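Local coordinates for protein Exo-beta-1,4-mannosidase (Rhizomucor miehei, PDB 4LYP) that probably cleaves terminal beta-linked mannose residues from the non-reducing ends of oligosaccharides, as a secreted family 5 glycoside hydrolase with a TIM-barrel fold, at residues His291-Trp297 with Tyr314-Phe318; Leu308-Asn312 with His363-Tyr367; Phe338-Arg342 with Gly419-Tyr424. All coordinates share one frame; numbering follows the deposited sequence.

Contact 1 (His291-Trp297 with Tyr314-Phe318); sequences HCWVENW and YMHDF. With GAI (guanidine), chain C.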
loop_
_atom_site.group_PDB
_atom_site.type_symbol
_atom_site.label_atom_id
_atom_site.label_comp_id
_atom_site.label_asym_id
_atom_site.label_seq_id
_atom_site.Cartn_x
_atom_site.Cartn_y
_atom_site.Cartn_z
ATOM N N HIS A 291 -6.903 3.323 5.841
ATOM C CA HIS A 291 -6.932 1.901 5.480
ATOM C C HIS A 291 -8.079 1.333 6.267
ATOM O O HIS A 291 -8.148 1.480 7.496
ATOM C CB HIS A 291 -5.685 1.178 5.973
ATOM C CG HIS A 291 -4.363 1.627 5.402
ATOM N ND1 HIS A 291 -3.192 0.989 5.670
ATOM C CD2 HIS A 291 -4.052 2.669 4.585
ATOM C CE1 HIS A 291 -2.189 1.618 5.051
ATOM N NE2 HIS A 291 -2.673 2.632 4.396
ATOM N N CYS A 292 -9.057 0.647 5.610
ATOM C CA CYS A 292 -10.234 0.151 6.297
ATOM C C CYS A 292 -10.263 -1.379 6.242
ATOM O O CYS A 292 -10.323 -1.962 5.113
ATOM C CB CYS A 292 -11.495 0.722 5.624
ATOM S SG CYS A 292 -13.001 0.149 6.514
ATOM N N TRP A 293 -10.201 -2.026 7.413
ATOM C CA TRP A 293 -10.056 -3.493 7.525
ATOM C C TRP A 293 -11.043 -4.124 8.446
ATOM O O TRP A 293 -10.750 -4.422 9.598
ATOM C CB TRP A 293 -8.612 -3.830 7.893
ATOM C CG TRP A 293 -7.661 -3.560 6.764
ATOM C CD1 TRP A 293 -6.672 -2.640 6.652
ATOM C CD2 TRP A 293 -7.704 -4.290 5.524
ATOM N NE1 TRP A 293 -6.079 -2.712 5.371
ATOM C CE2 TRP A 293 -6.723 -3.732 4.704
ATOM C CE3 TRP A 293 -8.494 -5.360 5.044
ATOM C CZ2 TRP A 293 -6.462 -4.255 3.434
ATOM C CZ3 TRP A 293 -8.270 -5.851 3.791
ATOM C CH2 TRP A 293 -7.280 -5.269 2.978
ATOM N N VAL A 294 -12.273 -4.357 7.933
ATOM C CA VAL A 294 -13.341 -4.788 8.814
ATOM C C VAL A 294 -13.082 -6.164 9.463
ATOM O O VAL A 294 -13.420 -6.360 10.643
ATOM C CB VAL A 294 -14.722 -4.701 8.146
ATOM C CG1 VAL A 294 -15.172 -3.250 8.059
ATOM C CG2 VAL A 294 -14.802 -5.471 6.815
ATOM N N GLU A 295 -12.533 -7.146 8.745
ATOM C CA GLU A 295 -12.322 -8.445 9.391
ATOM C C GLU A 295 -11.196 -8.321 10.429
ATOM O O GLU A 295 -11.344 -8.785 11.562
ATOM C CB GLU A 295 -11.983 -9.513 8.343
ATOM C CG GLU A 295 -11.715 -10.876 8.953
ATOM C CD GLU A 295 -11.461 -11.996 7.983
ATOM O OE1 GLU A 295 -11.624 -11.791 6.751
ATOM O OE2 GLU A 295 -11.086 -13.062 8.439
ATOM N N ASN A 296 -10.084 -7.649 10.079
ATOM C CA ASN A 296 -8.964 -7.571 10.986
ATOM C C ASN A 296 -9.359 -6.897 12.270
ATOM O O ASN A 296 -8.836 -7.234 13.339
ATOM C CB ASN A 296 -7.846 -6.704 10.361
ATOM C CG ASN A 296 -7.387 -7.200 8.986
ATOM O OD1 ASN A 296 -8.220 -7.416 8.117
ATOM N ND2 ASN A 296 -6.103 -7.320 8.801
ATOM N N TRP A 297 -10.312 -5.939 12.215
ATOM C CA TRP A 297 -10.718 -5.161 13.367
ATOM C C TRP A 297 -11.884 -5.757 14.089
ATOM O O TRP A 297 -12.355 -5.154 15.073
ATOM C CB TRP A 297 -11.021 -3.719 12.942
ATOM C CG TRP A 297 -9.877 -3.026 12.302
ATOM C CD1 TRP A 297 -8.586 -3.460 12.204
ATOM C CD2 TRP A 297 -9.972 -1.793 11.520
ATOM N NE1 TRP A 297 -7.858 -2.519 11.415
ATOM C CE2 TRP A 297 -8.664 -1.519 11.012
ATOM C CE3 TRP A 297 -11.024 -0.903 11.225
ATOM C CZ2 TRP A 297 -8.410 -0.386 10.185
ATOM C CZ3 TRP A 297 -10.776 0.232 10.505
ATOM C CH2 TRP A 297 -9.464 0.494 10.011
ATOM N N TYR A 314 -20.288 0.115 8.629
ATOM C CA TYR A 314 -19.014 0.559 9.181
ATOM C C TYR A 314 -18.225 1.307 8.106
ATOM O O TYR A 314 -17.712 2.388 8.351
ATOM C CB TYR A 314 -18.211 -0.614 9.722
ATOM C CG TYR A 314 -16.937 -0.142 10.370
ATOM C CD1 TYR A 314 -15.768 0.067 9.619
ATOM C CD2 TYR A 314 -16.910 0.128 11.735
ATOM C CE1 TYR A 314 -14.620 0.569 10.172
ATOM C CE2 TYR A 314 -15.734 0.593 12.317
ATOM C CZ TYR A 314 -14.589 0.832 11.480
ATOM O OH TYR A 314 -13.465 1.347 12.056
ATOM N N MET A 315 -18.117 0.736 6.918
ATOM C CA MET A 315 -17.411 1.376 5.788
ATOM C C MET A 315 -18.049 2.722 5.494
ATOM O O MET A 315 -17.344 3.708 5.285
ATOM C CB MET A 315 -17.430 0.454 4.580
ATOM C CG MET A 315 -16.991 1.157 3.287
ATOM S SD MET A 315 -15.217 1.702 3.308
ATOM C CE MET A 315 -14.384 0.156 2.870
ATOM N N HIS A 316 -19.371 2.797 5.430
ATOM C CA HIS A 316 -19.999 4.054 5.165
ATOM C C HIS A 316 -19.602 5.137 6.175
ATOM O O HIS A 316 -19.266 6.278 5.786
ATOM C CB HIS A 316 -21.541 3.854 5.231
ATOM C CG HIS A 316 -22.290 5.103 5.048
ATOM N ND1 HIS A 316 -22.589 5.944 6.078
ATOM C CD2 HIS A 316 -22.755 5.679 3.895
ATOM C CE1 HIS A 316 -23.292 7.003 5.594
ATOM N NE2 HIS A 316 -23.346 6.869 4.248
ATOM N N ASP A 317 -19.687 4.777 7.465
ATOM C CA ASP A 317 -19.388 5.771 8.496
ATOM C C ASP A 317 -17.890 6.095 8.516
ATOM O O ASP A 317 -17.546 7.221 8.866
ATOM C CB ASP A 317 -19.862 5.254 9.888
ATOM C CG ASP A 317 -21.392 5.102 9.995
ATOM O OD1 ASP A 317 -22.088 5.521 9.085
ATOM O OD2 ASP A 317 -21.785 4.487 10.983
ATOM N N PHE A 318 -17.023 5.149 8.180
ATOM C CA PHE A 318 -15.574 5.344 8.139
ATOM C C PHE A 318 -15.234 6.361 7.040
ATOM O O PHE A 318 -14.493 7.300 7.244
ATOM C CB PHE A 318 -14.949 3.990 7.857
ATOM C CG PHE A 318 -13.443 3.995 7.937
ATOM C CD1 PHE A 318 -12.803 3.810 9.147
ATOM C CD2 PHE A 318 -12.681 4.122 6.792
ATOM C CE1 PHE A 318 -11.405 3.753 9.243
ATOM C CE2 PHE A 318 -11.300 4.072 6.891
ATOM C CZ PHE A 318 -10.659 3.903 8.094
HETATM C C GAI C . -2.958 -4.683 8.782
HETATM N N1 GAI C . -3.345 -3.765 7.898
HETATM N N2 GAI C . -2.347 -4.195 9.874
HETATM N N3 GAI C . -3.075 -5.949 8.589
#
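The sulfur of Cys292 touches two aromatic rings in different ways, one by its face and one by its edge. It lies over a face of Phe318, with SG 4.2 Å from the ring centroid and 18° off the normal, whereas at Tyr314 it comes to the edge, SG standing 4.0 Å from CE1. Having SG anti to the backbone N (chi1 -178°) sends the thiol out toward the helix, where CE of the doubly bent Met315 chain also touches it, 3.9 Å from SG. Beside it, CB of Cys292 rests 3.6 Å from Phe318 CE2.

The Trp297 side chain runs at about a right angle to those of Tyr314 and Phe318 and meets both with its rim. Its CZ3 is 3.3 Å from Tyr314 OH and 3.8 Å from Phe318 CE1, and the planes of the Trp297 six-membered ring and the Phe318 ring are inclined at 52°. Val294 CG1 fills in beside Tyr314 CD1.

The same turn carries Trp293 and Asn296, which line a pocket holding guanidine, probably part of the active-site end of the barrel; His291 is hydrogen-bonded to Glu336 and Glu238. The contact thus seats the C-terminal end of strand 288-292 against helix 308-329, with strand 333-338 and Tyr367 of helix 362-380 closing in around Cys292 and Met315.

Contact 2 (Leu308-Asn312 with His363-Tyr367); sequences LPHAN and HKDEY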
loop_
_atom_site.group_PDB
_atom_site.type_symbol
_atom_site.label_atom_id
_atom_site.label_comp_id
_atom_site.label_asym_id
_atom_site.label_seq_id
_atom_site.Cartn_x
_atom_site.Cartn_y
_atom_site.Cartn_z
ATOM N N LEU A 308 -22.780 -9.066 6.543
ATOM C CA LEU A 308 -22.374 -8.016 5.626
ATOM C C LEU A 308 -22.968 -6.635 5.929
ATOM O O LEU A 308 -22.269 -5.624 5.839
ATOM C CB LEU A 308 -22.608 -8.394 4.170
ATOM C CG LEU A 308 -22.016 -7.477 3.101
ATOM C CD1 LEU A 308 -20.504 -7.384 3.257
ATOM C CD2 LEU A 308 -22.478 -7.940 1.726
ATOM N N PRO A 309 -24.255 -6.517 6.283
ATOM C CA PRO A 309 -24.816 -5.171 6.511
ATOM C C PRO A 309 -23.993 -4.363 7.552
ATOM O O PRO A 309 -23.718 -3.167 7.318
ATOM C CB PRO A 309 -26.251 -5.444 7.057
ATOM C CG PRO A 309 -26.610 -6.693 6.217
ATOM C CD PRO A 309 -25.326 -7.540 6.267
ATOM N N HIS A 310 -23.567 -4.989 8.661
ATOM C CA HIS A 310 -22.797 -4.228 9.635
ATOM C C HIS A 310 -21.453 -3.777 9.033
ATOM O O HIS A 310 -21.008 -2.676 9.343
ATOM C CB HIS A 310 -22.564 -5.112 10.861
ATOM C CG HIS A 310 -21.769 -4.451 11.961
ATOM N ND1 HIS A 310 -22.105 -3.223 12.468
ATOM C CD2 HIS A 310 -20.663 -4.856 12.640
ATOM C CE1 HIS A 310 -21.285 -2.941 13.508
ATOM N NE2 HIS A 310 -20.417 -3.894 13.601
ATOM N N ALA A 311 -20.799 -4.607 8.182
ATOM C CA ALA A 311 -19.568 -4.150 7.545
ATOM C C ALA A 311 -19.832 -2.998 6.584
ATOM O O ALA A 311 -19.042 -2.026 6.530
ATOM C CB ALA A 311 -18.928 -5.318 6.784
ATOM N N ASN A 312 -20.935 -3.054 5.790
ATOM C CA ASN A 312 -21.253 -1.958 4.888
ATOM C C ASN A 312 -21.513 -0.677 5.675
ATOM O O ASN A 312 -21.060 0.397 5.276
ATOM C CB ASN A 312 -22.502 -2.257 4.020
ATOM C CG ASN A 312 -22.267 -3.315 2.984
ATOM O OD1 ASN A 312 -21.170 -3.386 2.411
ATOM N ND2 ASN A 312 -23.301 -4.071 2.651
ATOM N N HIS A 363 -20.026 -11.419 -1.077
ATOM C CA HIS A 363 -20.001 -10.363 -0.060
ATOM C C HIS A 363 -19.021 -9.285 -0.424
ATOM O O HIS A 363 -19.323 -8.095 -0.369
ATOM C CB HIS A 363 -19.644 -10.945 1.308
ATOM C CG HIS A 363 -20.767 -11.619 1.998
ATOM N ND1 HIS A 363 -20.762 -11.917 3.342
ATOM C CD2 HIS A 363 -22.017 -12.028 1.528
ATOM C CE1 HIS A 363 -21.911 -12.470 3.675
ATOM N NE2 HIS A 363 -22.662 -12.594 2.598
ATOM N N LYS A 364 -17.775 -9.714 -0.774
ATOM C CA LYS A 364 -16.737 -8.773 -1.174
ATOM C C LYS A 364 -17.186 -7.861 -2.301
ATOM O O LYS A 364 -16.909 -6.657 -2.324
ATOM C CB LYS A 364 -15.516 -9.580 -1.605
ATOM C CG LYS A 364 -14.339 -8.768 -2.131
ATOM C CD LYS A 364 -13.283 -9.737 -2.686
ATOM C CE LYS A 364 -11.937 -9.083 -2.871
ATOM N NZ LYS A 364 -10.908 -10.111 -3.293
ATOM N N ASP A 365 -17.852 -8.435 -3.323
ATOM C CA ASP A 365 -18.258 -7.627 -4.499
ATOM C C ASP A 365 -19.231 -6.582 -4.061
ATOM O O ASP A 365 -19.117 -5.425 -4.532
ATOM C CB ASP A 365 -18.888 -8.541 -5.521
ATOM C CG ASP A 365 -17.868 -9.429 -6.241
ATOM O OD1 ASP A 365 -16.698 -9.397 -5.916
ATOM O OD2 ASP A 365 -18.347 -10.127 -7.144
ATOM N N GLU A 366 -20.206 -6.890 -3.213
ATOM C CA GLU A 366 -21.154 -5.906 -2.770
ATOM C C GLU A 366 -20.457 -4.828 -1.883
ATOM O O GLU A 366 -20.714 -3.638 -2.025
ATOM C CB GLU A 366 -22.273 -6.559 -1.967
ATOM C CG GLU A 366 -23.198 -5.573 -1.330
ATOM C CD GLU A 366 -24.318 -6.208 -0.500
ATOM O OE1 GLU A 366 -24.835 -7.283 -0.939
ATOM O OE2 GLU A 366 -24.726 -5.602 0.510
ATOM N N TYR A 367 -19.539 -5.286 -1.010
ATOM C CA TYR A 367 -18.823 -4.381 -0.167
ATOM C C TYR A 367 -18.012 -3.376 -0.958
ATOM O O TYR A 367 -18.049 -2.168 -0.722
ATOM C CB TYR A 367 -17.900 -5.218 0.746
ATOM C CG TYR A 367 -17.145 -4.439 1.780
ATOM C CD1 TYR A 367 -17.766 -3.860 2.904
ATOM C CD2 TYR A 367 -15.723 -4.360 1.662
ATOM C CE1 TYR A 367 -16.997 -3.250 3.843
ATOM C CE2 TYR A 367 -14.969 -3.729 2.646
ATOM C CZ TYR A 367 -15.624 -3.197 3.739
ATOM O OH TYR A 367 -14.911 -2.591 4.759
HETATM O O HOH W 1 -19.432 -1.264 1.675
#
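Leu308 and His363 meet where two neighbouring outer helices of the TIM barrel, 308-329 and 362-380, run side by side, their local axes 10.6 Å apart and inclined at 28°. From Leu308, CB sits over one face of the His363 imidazole as a CH-pi contact, 4.2 Å from the ring centroid. CG lies near the Glu366 carboxylate, and the two methyls then part. CD1 lies nearest His363 O and also touches His363 CB and Tyr367 CB, while CD2 packs against the Glu366 side chain, 3.4 Å from CD. With CG of Leu308 anti to the backbone N (chi1 -170°), the whole branch reaches across to the second helix.

His363 is also held from beyond this pair: Tyr300 bonds its ND1 and Trp345 stacks on its ring. Glu366, extended beyond CG, passes at a slant across Leu308 and accepts a bent bond from Asn312, ND2 to OE2 3.0 Å with 132° at the hydrogen, arriving on the anti side and out of the carboxylate plane. Lys370 forms a salt bridge with the same oxygen, which probably further stabilises its negative charge. Ala311 O approaches the edge of Tyr367, 3.6 Å from CE1. One water ties the helices together at the Asn312-Tyr367 end of the contact, donating to Asn312 OD1 at 2.8 Å and to Tyr367 O at 2.9 Å.

Contact 3 (Phe338-Arg342 with Gly419-Tyr424); sequences FGMAR and GWYSVY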
loop_
_atom_site.group_PDB
_atom_site.type_symbol
_atom_site.label_atom_id
_atom_site.label_comp_id
_atom_site.label_asym_id
_atom_site.label_seq_id
_atom_site.Cartn_x
_atom_site.Cartn_y
_atom_site.Cartn_z
ATOM N N PHE A 338 -8.195 -1.189 1.365
ATOM C CA PHE A 338 -9.394 -1.815 1.948
ATOM C C PHE A 338 -9.554 -3.149 1.289
ATOM O O PHE A 338 -9.071 -3.355 0.156
ATOM C CB PHE A 338 -10.674 -0.950 1.779
ATOM C CG PHE A 338 -11.195 -0.914 0.380
ATOM C CD1 PHE A 338 -10.617 -0.131 -0.636
ATOM C CD2 PHE A 338 -12.262 -1.755 0.032
ATOM C CE1 PHE A 338 -11.079 -0.179 -1.948
ATOM C CE2 PHE A 338 -12.724 -1.779 -1.302
ATOM C CZ PHE A 338 -12.146 -0.988 -2.270
ATOM N N GLY A 339 -10.314 -4.045 1.924
ATOM C CA GLY A 339 -10.524 -5.345 1.265
ATOM C C GLY A 339 -11.445 -6.196 2.119
ATOM O O GLY A 339 -11.868 -5.859 3.214
ATOM N N MET A 340 -11.802 -7.361 1.533
ATOM C CA MET A 340 -12.714 -8.322 2.175
ATOM C C MET A 340 -12.384 -9.711 1.619
ATOM O O MET A 340 -11.978 -9.852 0.467
ATOM C CB MET A 340 -14.167 -7.912 1.938
ATOM C CG MET A 340 -15.167 -8.858 2.522
ATOM S SD MET A 340 -16.871 -8.230 2.532
ATOM C CE MET A 340 -16.799 -7.098 3.939
ATOM N N ALA A 341 -12.617 -10.692 2.500
ATOM C CA ALA A 341 -12.397 -12.106 2.206
ATOM C C ALA A 341 -13.446 -12.625 1.215
ATOM O O ALA A 341 -14.478 -12.001 0.933
ATOM C CB ALA A 341 -12.511 -12.889 3.504
ATOM N N ARG A 342 -13.159 -13.832 0.725
ATOM C CA ARG A 342 -14.123 -14.594 -0.108
ATOM C C ARG A 342 -15.219 -15.114 0.786
ATOM O O ARG A 342 -15.230 -14.929 2.005
ATOM C CB ARG A 342 -13.394 -15.688 -0.856
ATOM C CG ARG A 342 -12.085 -15.218 -1.561
ATOM C CD ARG A 342 -11.460 -16.244 -2.478
ATOM N NE ARG A 342 -12.066 -16.295 -3.825
ATOM C CZ ARG A 342 -11.696 -15.499 -4.812
ATOM N NH1 ARG A 342 -12.246 -15.718 -6.039
ATOM N NH2 ARG A 342 -10.836 -14.487 -4.651
ATOM N N GLY A 419 -4.198 -15.887 -0.632
ATOM C CA GLY A 419 -5.539 -15.826 -1.165
ATOM C C GLY A 419 -6.573 -15.227 -0.265
ATOM O O GLY A 419 -7.760 -15.205 -0.629
ATOM N N TRP A 420 -6.202 -14.669 0.894
ATOM C CA TRP A 420 -7.189 -14.042 1.766
ATOM C C TRP A 420 -7.962 -12.910 1.059
ATOM O O TRP A 420 -9.206 -12.953 1.009
ATOM C CB TRP A 420 -6.500 -13.539 3.031
ATOM C CG TRP A 420 -7.366 -13.035 4.136
ATOM C CD1 TRP A 420 -8.757 -13.181 4.277
ATOM C CD2 TRP A 420 -6.929 -12.312 5.288
ATOM N NE1 TRP A 420 -9.167 -12.603 5.458
ATOM C CE2 TRP A 420 -8.074 -12.065 6.090
ATOM C CE3 TRP A 420 -5.688 -11.829 5.730
ATOM C CZ2 TRP A 420 -8.005 -11.387 7.325
ATOM C CZ3 TRP A 420 -5.635 -11.138 6.949
ATOM C CH2 TRP A 420 -6.747 -10.922 7.716
ATOM N N TYR A 421 -7.227 -11.937 0.541
ATOM C CA TYR A 421 -7.848 -10.706 0.049
ATOM C C TYR A 421 -7.572 -10.503 -1.450
ATOM O O TYR A 421 -8.190 -9.603 -2.054
ATOM C CB TYR A 421 -7.279 -9.503 0.834
ATOM C CG TYR A 421 -7.770 -9.415 2.273
ATOM C CD1 TYR A 421 -9.109 -9.593 2.546
ATOM C CD2 TYR A 421 -6.908 -9.101 3.297
ATOM C CE1 TYR A 421 -9.602 -9.396 3.857
ATOM C CE2 TYR A 421 -7.374 -8.875 4.574
ATOM C CZ TYR A 421 -8.729 -9.000 4.830
ATOM O OH TYR A 421 -9.297 -8.732 6.088
ATOM N N SER A 422 -6.699 -11.303 -2.083
ATOM C CA SER A 422 -6.344 -11.070 -3.516
ATOM C C SER A 422 -7.558 -10.975 -4.352
ATOM O O SER A 422 -8.503 -11.764 -4.282
ATOM C CB SER A 422 -5.523 -12.243 -3.996
ATOM O OG SER A 422 -4.175 -12.213 -3.533
ATOM N N VAL A 423 -7.467 -10.041 -5.314
ATOM C CA VAL A 423 -8.393 -9.991 -6.462
ATOM C C VAL A 423 -7.666 -10.621 -7.619
ATOM O O VAL A 423 -6.665 -10.105 -8.114
ATOM C CB VAL A 423 -8.731 -8.524 -6.815
ATOM C CG1 VAL A 423 -9.609 -8.473 -8.081
ATOM C CG2 VAL A 423 -9.490 -7.813 -5.684
ATOM N N TYR A 424 -8.191 -11.778 -8.109
ATOM C CA TYR A 424 -7.560 -12.456 -9.235
ATOM C C TYR A 424 -8.037 -11.865 -10.549
ATOM O O TYR A 424 -9.114 -11.251 -10.639
ATOM C CB TYR A 424 -7.844 -13.956 -9.179
ATOM C CG TYR A 424 -7.338 -14.582 -7.910
ATOM C CD1 TYR A 424 -5.980 -14.549 -7.575
ATOM C CD2 TYR A 424 -8.203 -15.222 -7.048
ATOM C CE1 TYR A 424 -5.485 -15.156 -6.433
ATOM C CE2 TYR A 424 -7.751 -15.832 -5.889
ATOM C CZ TYR A 424 -6.357 -15.831 -5.599
ATOM O OH TYR A 424 -5.857 -16.492 -4.484
HETATM O O HOH W 2 -11.746 -7.340 5.818
HETATM O O HOH W 3 -9.675 -7.440 -0.952
HETATM O O HOH W 4 -11.175 -11.869 -1.261
HETATM O O HOH W 5 -10.784 -15.131 1.754
HETATM O O HOH W 6 -9.256 -13.584 -2.348
#
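Trp420 O is gripped from several directions where it faces the 338-342 loop. A water donates to it at 2.8 Å from O and accepts from Arg342 N, bridging the two backbones. Ala341 CA adds a nearly straight C-H...O contact, 3.5 Å from Trp420 O with 166° at the hydrogen. Water supplies most of the polar joinery elsewhere too: one molecule links Gly339 O to Tyr421 OH, and another takes Met340 N and gives to Tyr421 O.

The Tyr421 ring presents its edge to the peptide between Met340 and Ala341, with CD1 3.4 Å from Met340 C and CE1 3.6 Å from Ala341 N. One face of that ring lies against the Trp420 indole, whose own edge receives Ala341 CB, 3.8 Å from CD1. The two aromatic side chains thereby form a wall along the loop, and their polar ends are fixed by Asn296 for Tyr421 OH and Glu295 for Trp420 NE1. Tyr421 also meets the ring of Trp293, a residue of the guanidine pocket, so the contact borders that pocket.

Arg342 bends at chi3 (82°), which brings its guanidinium across Tyr424. Tyr424 CE2 lies over one face, 3.6 Å from NH2, with the planes 43° apart. In the guanidinium plane a water accepts from NH2 at 2.9 Å, while Thr359 O takes NE; Asp427 pairs with NH1 and probably offsets the charge.

This contact joins the loop leaving strand 333-338 to the loop that leads into strand 423-424, which pairs with strand 386-394. Met340 turns the other way, onto Leu308 and Ala311 of helix 308-329 and Tyr367 of helix 362-380.

From the N terminus, strand 288-292 and the turn after it come first, and contact 1 closes the loop that leads from this strand into helix 308-329. Contact 2 starts on that same helix, before the second segment of contact 1, and closes on helix 362-380, so the two cross. Contact 3 opens at the end of strand 333-338, before contact 2 has closed, and crosses it in turn, finishing far along the chain at 419-424; contacts 1 and 3 follow in series. Those two share the loops on the pocket side, while helix 362-380 is brought in by Tyr367, whose OH packs on Cys292, Val294 and Met315, and by Lys364, whose NZ binds Tyr421 O.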